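Nitrate/nitrite sensor protein NarX (Escherichia coli K12, PDB 3EZI) senses nitrate and nitrite with its periplasmic domain, the part in this chain, and signals to NarL and NarP, probably by phosphorylating them. Local coordinates at residues A[9-14]-A[37-42]; A[17-22]-A[68-73]; A[44-49]-A[53-58]. All blocks are in the same frame, centred on the assembly; numbering follows the deposited sequence.

Interaction 1. Residues A[9-14]-A[37-42]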
loop_
_atom_site.group_PDB
_atom_site.type_symbol
_atom_site.label_atom_id
_atom_site.label_comp_id
_atom_site.label_asym_id
_atom_site.label_seq_id
_atom_site.Cartn_x
_atom_site.Cartn_y
_atom_site.Cartn_z
ATOM N N ALA A 9 4.200 4.436 4.675
ATOM C CA ALA A 9 4.524 3.587 3.534
ATOM C C ALA A 9 5.074 2.263 4.030
ATOM O O ALA A 9 4.756 1.193 3.496
ATOM C CB ALA A 9 5.551 4.290 2.640
ATOM N N GLY A 10 5.908 2.302 5.065
ATOM C CA GLY A 10 6.424 1.064 5.603
ATOM C C GLY A 10 5.315 0.192 6.159
ATOM O O GLY A 10 5.375 -1.032 6.054
ATOM N N SER A 11 4.302 0.822 6.747
ATOM C CA SER A 11 3.170 0.098 7.314
ATOM C C SER A 11 2.360 -0.603 6.210
ATOM O O SER A 11 1.846 -1.715 6.391
ATOM C CB SER A 11 2.268 1.071 8.071
ATOM O OG SER A 11 1.304 0.383 8.840
ATOM N N LEU A 12 2.214 0.077 5.079
ATOM C CA LEU A 12 1.504 -0.490 3.925
ATOM C C LEU A 12 2.265 -1.712 3.398
ATOM O O LEU A 12 1.645 -2.694 2.959
ATOM C CB LEU A 12 1.342 0.541 2.778
ATOM C CG LEU A 12 0.281 1.622 3.095
ATOM C CD1 LEU A 12 0.381 2.816 2.093
ATOM C CD2 LEU A 12 -1.165 0.977 3.054
ATOM N N ARG A 13 3.597 -1.637 3.396
ATOM C CA ARG A 13 4.412 -2.777 2.932
ATOM C C ARG A 13 4.131 -3.977 3.836
ATOM O O ARG A 13 3.838 -5.093 3.357
ATOM C CB ARG A 13 5.918 -2.441 2.972
ATOM C CG ARG A 13 6.844 -3.662 2.685
ATOM C CD ARG A 13 8.370 -3.357 2.741
ATOM N NE ARG A 13 9.009 -3.448 1.422
ATOM C CZ ARG A 13 10.313 -3.634 1.201
ATOM N NH1 ARG A 13 11.162 -3.757 2.208
ATOM N NH2 ARG A 13 10.770 -3.698 -0.040
ATOM N N MET A 14 4.220 -3.754 5.148
ATOM C CA MET A 14 3.947 -4.824 6.110
ATOM C C MET A 14 2.531 -5.400 5.975
ATOM O O MET A 14 2.352 -6.635 5.986
ATOM C CB MET A 14 4.202 -4.303 7.556
ATOM C CG MET A 14 3.802 -5.246 8.696
ATOM S SD MET A 14 2.022 -5.411 9.078
ATOM C CE MET A 14 1.604 -3.911 10.039
ATOM N N GLU A 37 -6.864 0.275 4.182
ATOM C CA GLU A 37 -7.518 1.406 3.498
ATOM C C GLU A 37 -7.299 2.746 4.262
ATOM O O GLU A 37 -7.010 3.818 3.658
ATOM C CB GLU A 37 -9.033 1.140 3.381
ATOM C CG GLU A 37 -9.768 2.232 2.632
ATOM C CD GLU A 37 -11.272 2.025 2.606
ATOM O OE1 GLU A 37 -11.930 2.649 1.746
ATOM O OE2 GLU A 37 -11.797 1.254 3.447
ATOM N N GLN A 38 -7.396 2.694 5.587
ATOM C CA GLN A 38 -7.232 3.907 6.385
ATOM C C GLN A 38 -5.815 4.452 6.264
ATOM O O GLN A 38 -5.600 5.665 6.320
ATOM C CB GLN A 38 -7.503 3.621 7.873
ATOM C CG GLN A 38 -8.819 2.922 8.133
ATOM C CD GLN A 38 -9.977 3.877 8.353
ATOM O OE1 GLN A 38 -10.212 4.776 7.554
ATOM N NE2 GLN A 38 -10.725 3.664 9.434
ATOM N N THR A 39 -4.863 3.531 6.131
ATOM C CA THR A 39 -3.458 3.896 6.032
ATOM C C THR A 39 -3.167 4.476 4.641
ATOM O O THR A 39 -2.493 5.529 4.527
ATOM C CB THR A 39 -2.550 2.652 6.303
ATOM O OG1 THR A 39 -2.852 2.102 7.616
ATOM C CG2 THR A 39 -1.065 3.095 6.310
ATOM N N ALA A 40 -3.700 3.829 3.603
ATOM C CA ALA A 40 -3.466 4.288 2.226
ATOM C C ALA A 40 -4.013 5.686 1.949
ATOM O O ALA A 40 -3.430 6.418 1.164
ATOM C CB ALA A 40 -4.058 3.312 1.214
ATOM N N PHE A 41 -5.107 6.064 2.609
ATOM C CA PHE A 41 -5.675 7.395 2.384
ATOM C C PHE A 41 -5.416 8.355 3.529
ATOM O O PHE A 41 -6.116 9.364 3.706
ATOM C CB PHE A 41 -7.191 7.291 2.063
ATOM C CG PHE A 41 -7.482 6.563 0.777
ATOM C CD1 PHE A 41 -7.570 7.263 -0.431
ATOM C CD2 PHE A 41 -7.608 5.177 0.767
ATOM C CE1 PHE A 41 -7.773 6.604 -1.625
ATOM C CE2 PHE A 41 -7.811 4.474 -0.426
ATOM C CZ PHE A 41 -7.894 5.185 -1.638
ATOM N N SER A 42 -4.355 8.067 4.281
ATOM C CA SER A 42 -3.925 8.866 5.411
ATOM C C SER A 42 -3.743 10.354 4.994
ATOM O O SER A 42 -3.117 10.627 3.954
ATOM C CB SER A 42 -2.571 8.310 5.913
ATOM O OG SER A 42 -1.901 9.260 6.761
#
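Within the antiparallel four-helix bundle of this periplasmic sensor domain, Leu12 of helix 3-22 packs against Thr39 and Ala40, the last two residues of helix 30-40. The two backbones come nearest at Leu12 and Thr39, whose CA atoms are 6.9 Å apart, and the side chains meet by van der Waals contact alone, with no hydrogen bond between the segments. The side chains of Leu12 and Thr39 run alongside one another, pointing opposite ways, which brings Leu12 CG to 3.8 Å from Thr39 CG2. What turns a threonine into an apolar partner is its rotation: at chi1 -58° OG1 lies beside its own backbone N and bonds to Glu35 O one turn earlier, while the methyl is the branch that meets the leucine. The CB of Ser11 adds a looser touch to that methyl, its hydroxyl being bonded to Gln15. Beyond Ala40 the bundle's second rod breaks: Phe41 leaves helical geometry, and Ser42 sits at the N-cap of the next helix, its hydroxyl making weak bonds to Glu44 N and Leu45 N. Leu12 also touches Leu93 of helix 82-99, so it fills space between helices. Were an alanine here, the methyls that reach Ala40 would be missing, and Thr39 CG2 would probably be left beside a gap in the buried interface. Leu12 CD2 lies against the final turn of helix 30-40, 3.9 Å from Ala40 N and 4.1 Å from Ala40 CB.

Interaction 2. Residues A[17-22]-A[68-73]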
loop_
_atom_site.group_PDB
_atom_site.type_symbol
_atom_site.label_atom_id
_atom_site.label_comp_id
_atom_site.label_asym_id
_atom_site.label_seq_id
_atom_site.Cartn_x
_atom_site.Cartn_y
_atom_site.Cartn_z
ATOM N N TYR A 17 2.095 -7.788 2.961
ATOM C CA TYR A 17 2.666 -9.116 3.167
ATOM C C TYR A 17 1.749 -9.897 4.097
ATOM O O TYR A 17 1.601 -11.108 3.932
ATOM C CB TYR A 17 4.059 -9.074 3.839
ATOM C CG TYR A 17 5.207 -8.486 3.027
ATOM C CD1 TYR A 17 5.264 -8.620 1.661
ATOM C CD2 TYR A 17 6.274 -7.848 3.678
ATOM C CE1 TYR A 17 6.382 -8.127 0.913
ATOM C CE2 TYR A 17 7.395 -7.359 2.955
ATOM C CZ TYR A 17 7.431 -7.509 1.572
ATOM O OH TYR A 17 8.542 -7.077 0.862
ATOM N N ARG A 18 1.187 -9.218 5.113
ATOM C CA ARG A 18 0.270 -9.839 6.084
ATOM C C ARG A 18 -1.005 -10.402 5.415
ATOM O O ARG A 18 -1.457 -11.503 5.731
ATOM C CB ARG A 18 -0.156 -8.813 7.146
ATOM C CG ARG A 18 0.450 -8.968 8.501
ATOM C CD ARG A 18 -0.551 -8.600 9.609
ATOM N NE ARG A 18 -1.282 -7.372 9.299
ATOM C CZ ARG A 18 -1.601 -6.472 10.218
ATOM N NH1 ARG A 18 -1.253 -6.679 11.477
ATOM N NH2 ARG A 18 -2.228 -5.352 9.873
ATOM N N LEU A 19 -1.595 -9.623 4.508
ATOM C CA LEU A 19 -2.774 -10.066 3.765
ATOM C C LEU A 19 -2.418 -11.203 2.819
ATOM O O LEU A 19 -3.205 -12.134 2.649
ATOM C CB LEU A 19 -3.405 -8.889 2.956
ATOM C CG LEU A 19 -4.463 -8.117 3.739
ATOM C CD1 LEU A 19 -4.854 -6.820 2.986
ATOM C CD2 LEU A 19 -5.687 -9.022 3.906
ATOM N N LEU A 20 -1.235 -11.171 2.210
ATOM C CA LEU A 20 -0.888 -12.275 1.305
ATOM C C LEU A 20 -0.784 -13.591 2.079
ATOM O O LEU A 20 -1.154 -14.647 1.570
ATOM C CB LEU A 20 0.442 -12.009 0.584
ATOM C CG LEU A 20 1.002 -13.008 -0.473
ATOM C CD1 LEU A 20 0.074 -13.105 -1.691
ATOM C CD2 LEU A 20 2.408 -12.499 -0.938
ATOM N N ALA A 21 -0.243 -13.505 3.291
ATOM C CA ALA A 21 -0.061 -14.683 4.138
ATOM C C ALA A 21 -1.406 -15.265 4.594
ATOM O O ALA A 21 -1.485 -16.457 4.977
ATOM C CB ALA A 21 0.821 -14.318 5.369
ATOM N N ALA A 22 -2.460 -14.451 4.531
ATOM C CA ALA A 22 -3.816 -14.889 4.943
ATOM C C ALA A 22 -4.643 -15.527 3.791
ATOM O O ALA A 22 -5.702 -16.082 4.040
ATOM C CB ALA A 22 -4.610 -13.688 5.552
ATOM N N GLU A 68 -6.851 -3.212 -8.490
ATOM C CA GLU A 68 -6.132 -4.399 -8.915
ATOM C C GLU A 68 -5.721 -5.336 -7.794
ATOM O O GLU A 68 -5.943 -6.562 -7.844
ATOM C CB GLU A 68 -4.885 -3.966 -9.746
ATOM C CG GLU A 68 -5.266 -3.387 -11.149
ATOM C CD GLU A 68 -4.098 -2.768 -11.948
ATOM O OE1 GLU A 68 -3.147 -3.472 -12.252
ATOM O OE2 GLU A 68 -4.138 -1.560 -12.259
ATOM N N LEU A 69 -5.089 -4.772 -6.771
ATOM C CA LEU A 69 -4.547 -5.605 -5.683
ATOM C C LEU A 69 -5.613 -6.217 -4.770
ATOM O O LEU A 69 -5.643 -7.431 -4.561
ATOM C CB LEU A 69 -3.528 -4.804 -4.843
ATOM C CG LEU A 69 -2.894 -5.615 -3.699
ATOM C CD1 LEU A 69 -2.066 -6.760 -4.272
ATOM C CD2 LEU A 69 -2.048 -4.691 -2.831
ATOM N N ILE A 70 -6.491 -5.395 -4.202
ATOM C CA ILE A 70 -7.515 -5.982 -3.359
ATOM C C ILE A 70 -8.419 -6.967 -4.163
ATOM O O ILE A 70 -8.741 -8.074 -3.658
ATOM C CB ILE A 70 -8.296 -4.870 -2.635
ATOM C CG1 ILE A 70 -7.367 -4.180 -1.613
ATOM C CG2 ILE A 70 -9.541 -5.451 -1.988
ATOM C CD1 ILE A 70 -6.983 -5.085 -0.380
ATOM N N PRO A 71 -8.850 -6.602 -5.391
ATOM C CA PRO A 71 -9.696 -7.538 -6.166
ATOM C C PRO A 71 -9.003 -8.902 -6.365
ATOM O O PRO A 71 -9.623 -9.968 -6.199
ATOM C CB PRO A 71 -9.923 -6.800 -7.477
ATOM C CG PRO A 71 -9.992 -5.347 -7.046
ATOM C CD PRO A 71 -8.891 -5.237 -5.979
ATOM N N ALA A 72 -7.718 -8.869 -6.698
ATOM C CA ALA A 72 -6.955 -10.097 -6.881
ATOM C C ALA A 72 -6.797 -10.883 -5.560
ATOM O O ALA A 72 -6.886 -12.129 -5.550
ATOM C CB ALA A 72 -5.582 -9.764 -7.486
ATOM N N LEU A 73 -6.571 -10.182 -4.446
ATOM C CA LEU A 73 -6.414 -10.875 -3.158
ATOM C C LEU A 73 -7.738 -11.540 -2.713
ATOM O O LEU A 73 -7.734 -12.621 -2.088
ATOM C CB LEU A 73 -5.904 -9.890 -2.096
ATOM C CG LEU A 73 -4.418 -9.500 -2.215
ATOM C CD1 LEU A 73 -4.134 -8.292 -1.294
ATOM C CD2 LEU A 73 -3.512 -10.699 -1.790
#
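Leu19 is the first residue of 17-22 to meet the facing helix, and it does so at two heights. Its methyl CD1 approaches Ile70 CD1 at 4.3 Å, methyl against methyl, while its CB lies 4.4 Å from Leu73 CD1, one turn further along helix 55-75. The CA-CB bond of Ile70 does not aim at segment 17-22; the chain bends round (chi2 -69°) and carries only its terminal methyl to the contact. Next comes Leu20, which holds CG anti to the backbone N (chi1 -178°) and places CD1 4.3 Å from Leu73 CD2. Leu73 is therefore shared: one methyl of its fork serves Leu19 and the other Leu20, and the backbones are nearest at this level, with Leu20 CA 7.2 Å from Leu73 CA. No polar atom takes part across the segments, and every approach is 4.3 Å or longer, evidence of loose van der Waals packing. The axes of the two segments come no nearer than 11.4 Å and run in nearly the same N-to-C direction, at 21°, as expected for the first and third rods of an up-down bundle whose second is helices 30-40 and 43-52 together. Between Ile70 and Leu73, helix 55-75 is kinked where Pro71 has no N-H to bond to the turn before. Neighbouring elements close in around the contact: helix 30-40 covers Leu19 with Leu32, Ile33 and Met36, Leu25 of the connecting loop touches both Leu19 and Leu73, and Val82 of helix 82-99 rests against Leu20 and Leu73.

Interaction 3. Residues A[44-49]-A[53-58]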
loop_
_atom_site.group_PDB
_atom_site.type_symbol
_atom_site.label_atom_id
_atom_site.label_comp_id
_atom_site.label_asym_id
_atom_site.label_seq_id
_atom_site.Cartn_x
_atom_site.Cartn_y
_atom_site.Cartn_z
ATOM N N GLU A 44 -1.784 12.594 6.208
ATOM C CA GLU A 44 -0.358 12.940 6.178
ATOM C C GLU A 44 0.357 12.386 4.944
ATOM O O GLU A 44 1.230 13.052 4.347
ATOM C CB GLU A 44 0.316 12.433 7.454
ATOM C CG GLU A 44 1.827 12.777 7.565
ATOM C CD GLU A 44 2.158 14.283 7.442
ATOM O OE1 GLU A 44 1.312 15.154 7.754
ATOM O OE2 GLU A 44 3.307 14.602 7.041
ATOM N N LEU A 45 0.021 11.166 4.548
ATOM C CA LEU A 45 0.653 10.628 3.376
ATOM C C LEU A 45 0.364 11.608 2.254
ATOM O O LEU A 45 1.253 11.965 1.472
ATOM C CB LEU A 45 0.087 9.245 3.061
ATOM C CG LEU A 45 0.834 8.296 2.146
ATOM C CD1 LEU A 45 2.378 8.316 2.352
ATOM C CD2 LEU A 45 0.278 6.923 2.409
ATOM N N THR A 46 -0.881 12.079 2.206
ATOM C CA THR A 46 -1.294 13.018 1.185
ATOM C C THR A 46 -0.597 14.384 1.259
ATOM O O THR A 46 -0.133 14.916 0.232
ATOM C CB THR A 46 -2.816 13.227 1.224
ATOM O OG1 THR A 46 -3.471 11.952 1.146
ATOM C CG2 THR A 46 -3.257 14.107 0.059
ATOM N N ARG A 47 -0.526 14.960 2.453
ATOM C CA ARG A 47 0.116 16.255 2.577
ATOM C C ARG A 47 1.583 16.128 2.185
ATOM O O ARG A 47 2.106 16.971 1.450
ATOM C CB ARG A 47 0.008 16.813 3.991
ATOM C CG ARG A 47 -1.375 17.391 4.350
ATOM C CD ARG A 47 -1.339 18.084 5.711
ATOM N NE ARG A 47 -0.995 17.174 6.808
ATOM C CZ ARG A 47 -1.883 16.583 7.611
ATOM N NH1 ARG A 47 -3.174 16.799 7.451
ATOM N NH2 ARG A 47 -1.466 15.777 8.574
ATOM N N ALA A 48 2.246 15.074 2.646
ATOM C CA ALA A 48 3.659 14.900 2.280
ATOM C C ALA A 48 3.851 14.732 0.772
ATOM O O ALA A 48 4.837 15.249 0.174
ATOM C CB ALA A 48 4.253 13.670 3.056
ATOM N N ALA A 49 2.931 14.018 0.121
ATOM C CA ALA A 49 3.070 13.792 -1.314
ATOM C C ALA A 49 2.909 15.142 -1.992
ATOM O O ALA A 49 3.643 15.469 -2.928
ATOM C CB ALA A 49 1.994 12.783 -1.828
ATOM N N GLY A 53 5.774 16.970 -4.428
ATOM C CA GLY A 53 5.428 16.766 -5.833
ATOM C C GLY A 53 5.289 15.306 -6.232
ATOM O O GLY A 53 5.710 14.906 -7.317
ATOM N N GLN A 54 4.673 14.503 -5.371
ATOM C CA GLN A 54 4.482 13.081 -5.645
ATOM C C GLN A 54 3.002 12.720 -5.701
ATOM O O GLN A 54 2.660 11.536 -5.815
ATOM C CB GLN A 54 5.061 12.218 -4.519
ATOM C CG GLN A 54 6.468 12.454 -4.129
ATOM C CD GLN A 54 7.209 11.159 -4.062
ATOM O OE1 GLN A 54 7.615 10.626 -5.085
ATOM N NE2 GLN A 54 7.358 10.617 -2.863
ATOM N N LEU A 55 2.124 13.710 -5.615
ATOM C CA LEU A 55 0.673 13.403 -5.576
ATOM C C LEU A 55 0.185 12.420 -6.650
ATOM O O LEU A 55 -0.642 11.520 -6.372
ATOM C CB LEU A 55 -0.179 14.678 -5.608
ATOM C CG LEU A 55 -1.647 14.432 -5.205
ATOM C CD1 LEU A 55 -1.689 13.697 -3.869
ATOM C CD2 LEU A 55 -2.406 15.775 -5.101
ATOM N N ALA A 56 0.671 12.565 -7.877
ATOM C CA ALA A 56 0.259 11.637 -8.925
ATOM C C ALA A 56 0.720 10.198 -8.658
ATOM O O ALA A 56 0.024 9.209 -8.982
ATOM C CB ALA A 56 0.792 12.109 -10.292
ATOM N N GLN A 57 1.915 10.062 -8.091
ATOM C CA GLN A 57 2.446 8.755 -7.795
ATOM C C GLN A 57 1.660 8.118 -6.651
ATOM O O GLN A 57 1.395 6.902 -6.678
ATOM C CB GLN A 57 3.922 8.871 -7.432
ATOM C CG GLN A 57 4.539 7.582 -7.018
ATOM C CD GLN A 57 5.845 7.361 -7.732
ATOM O OE1 GLN A 57 6.788 8.148 -7.599
ATOM N NE2 GLN A 57 5.905 6.292 -8.516
ATOM N N LEU A 58 1.303 8.924 -5.655
ATOM C CA LEU A 58 0.500 8.417 -4.531
ATOM C C LEU A 58 -0.897 8.008 -5.027
ATOM O O LEU A 58 -1.401 6.936 -4.680
ATOM C CB LEU A 58 0.322 9.482 -3.447
ATOM C CG LEU A 58 -0.604 9.054 -2.297
ATOM C CD1 LEU A 58 -0.162 7.679 -1.710
ATOM C CD2 LEU A 58 -0.586 10.145 -1.196
#
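Ala49 and Gln54 bracket a Schellman motif that ends helix 43-52: Gly53 takes positive phi (66°), and Gln54 N donates an almost straight bond (176°) to Ala49 O, 2.8 Å long and tilted from the carbonyl plane. The chain then starts helix 55-75, whose first turn folds back over the helix just left. Leu58 carries most of the side-chain contact. Holding CG anti to its backbone N (chi1 175°), it sends CD2 to 3.7 Å from Ala49 CB and equally near Leu45 O, while CD1 sits 4.0 Å from Leu45 CG. Leu58 lies across Thr46 at about a right angle; the Thr46 hydroxyl bonds to Ser42 O, one turn back. Nearer the surface, Leu55 CD1 meets Thr46 CG2 at 4.2 Å and also brushes Ala49 CB. The amide of Gln54 heads elsewhere, to Leu96 O. On helix 43-52, Arg47 grips Glu44 OE1 side-on with NE and NH2, a bridge inside the segment that Arg51 extends through OE2. Polar and apolar roles are thus divided: one backbone bond fixes the turn, and the small Ala49 lets the leucine methyls close over it.

In the fold
Interactions 1 and 2 are buried and free of hydrogen bonds between their segments, carried by aliphatic groups, and their chain orders interleave. Interaction 1 joins helices 3-22 and 30-40, neighbours in the chain, whereas interaction 2 skips from helix 3-22 to helix 55-75. Interaction 3 is only partly buried, lies further from the chain's centre, and bridges the turn between helix 43-52 and helix 55-75; there a backbone hydrogen bond supplements the packing. Interactions 2 and 3 both use helix 55-75 but sit on opposite sides of the centre, their own centres 23 Å apart, with no touch. Interactions 1 and 3 do meet: Leu45 CD2 lies 4.1 Å from Leu12 CD1 and also packs on the carbonyl oxygens of Thr39 and Ala40, linking the core to the turn region.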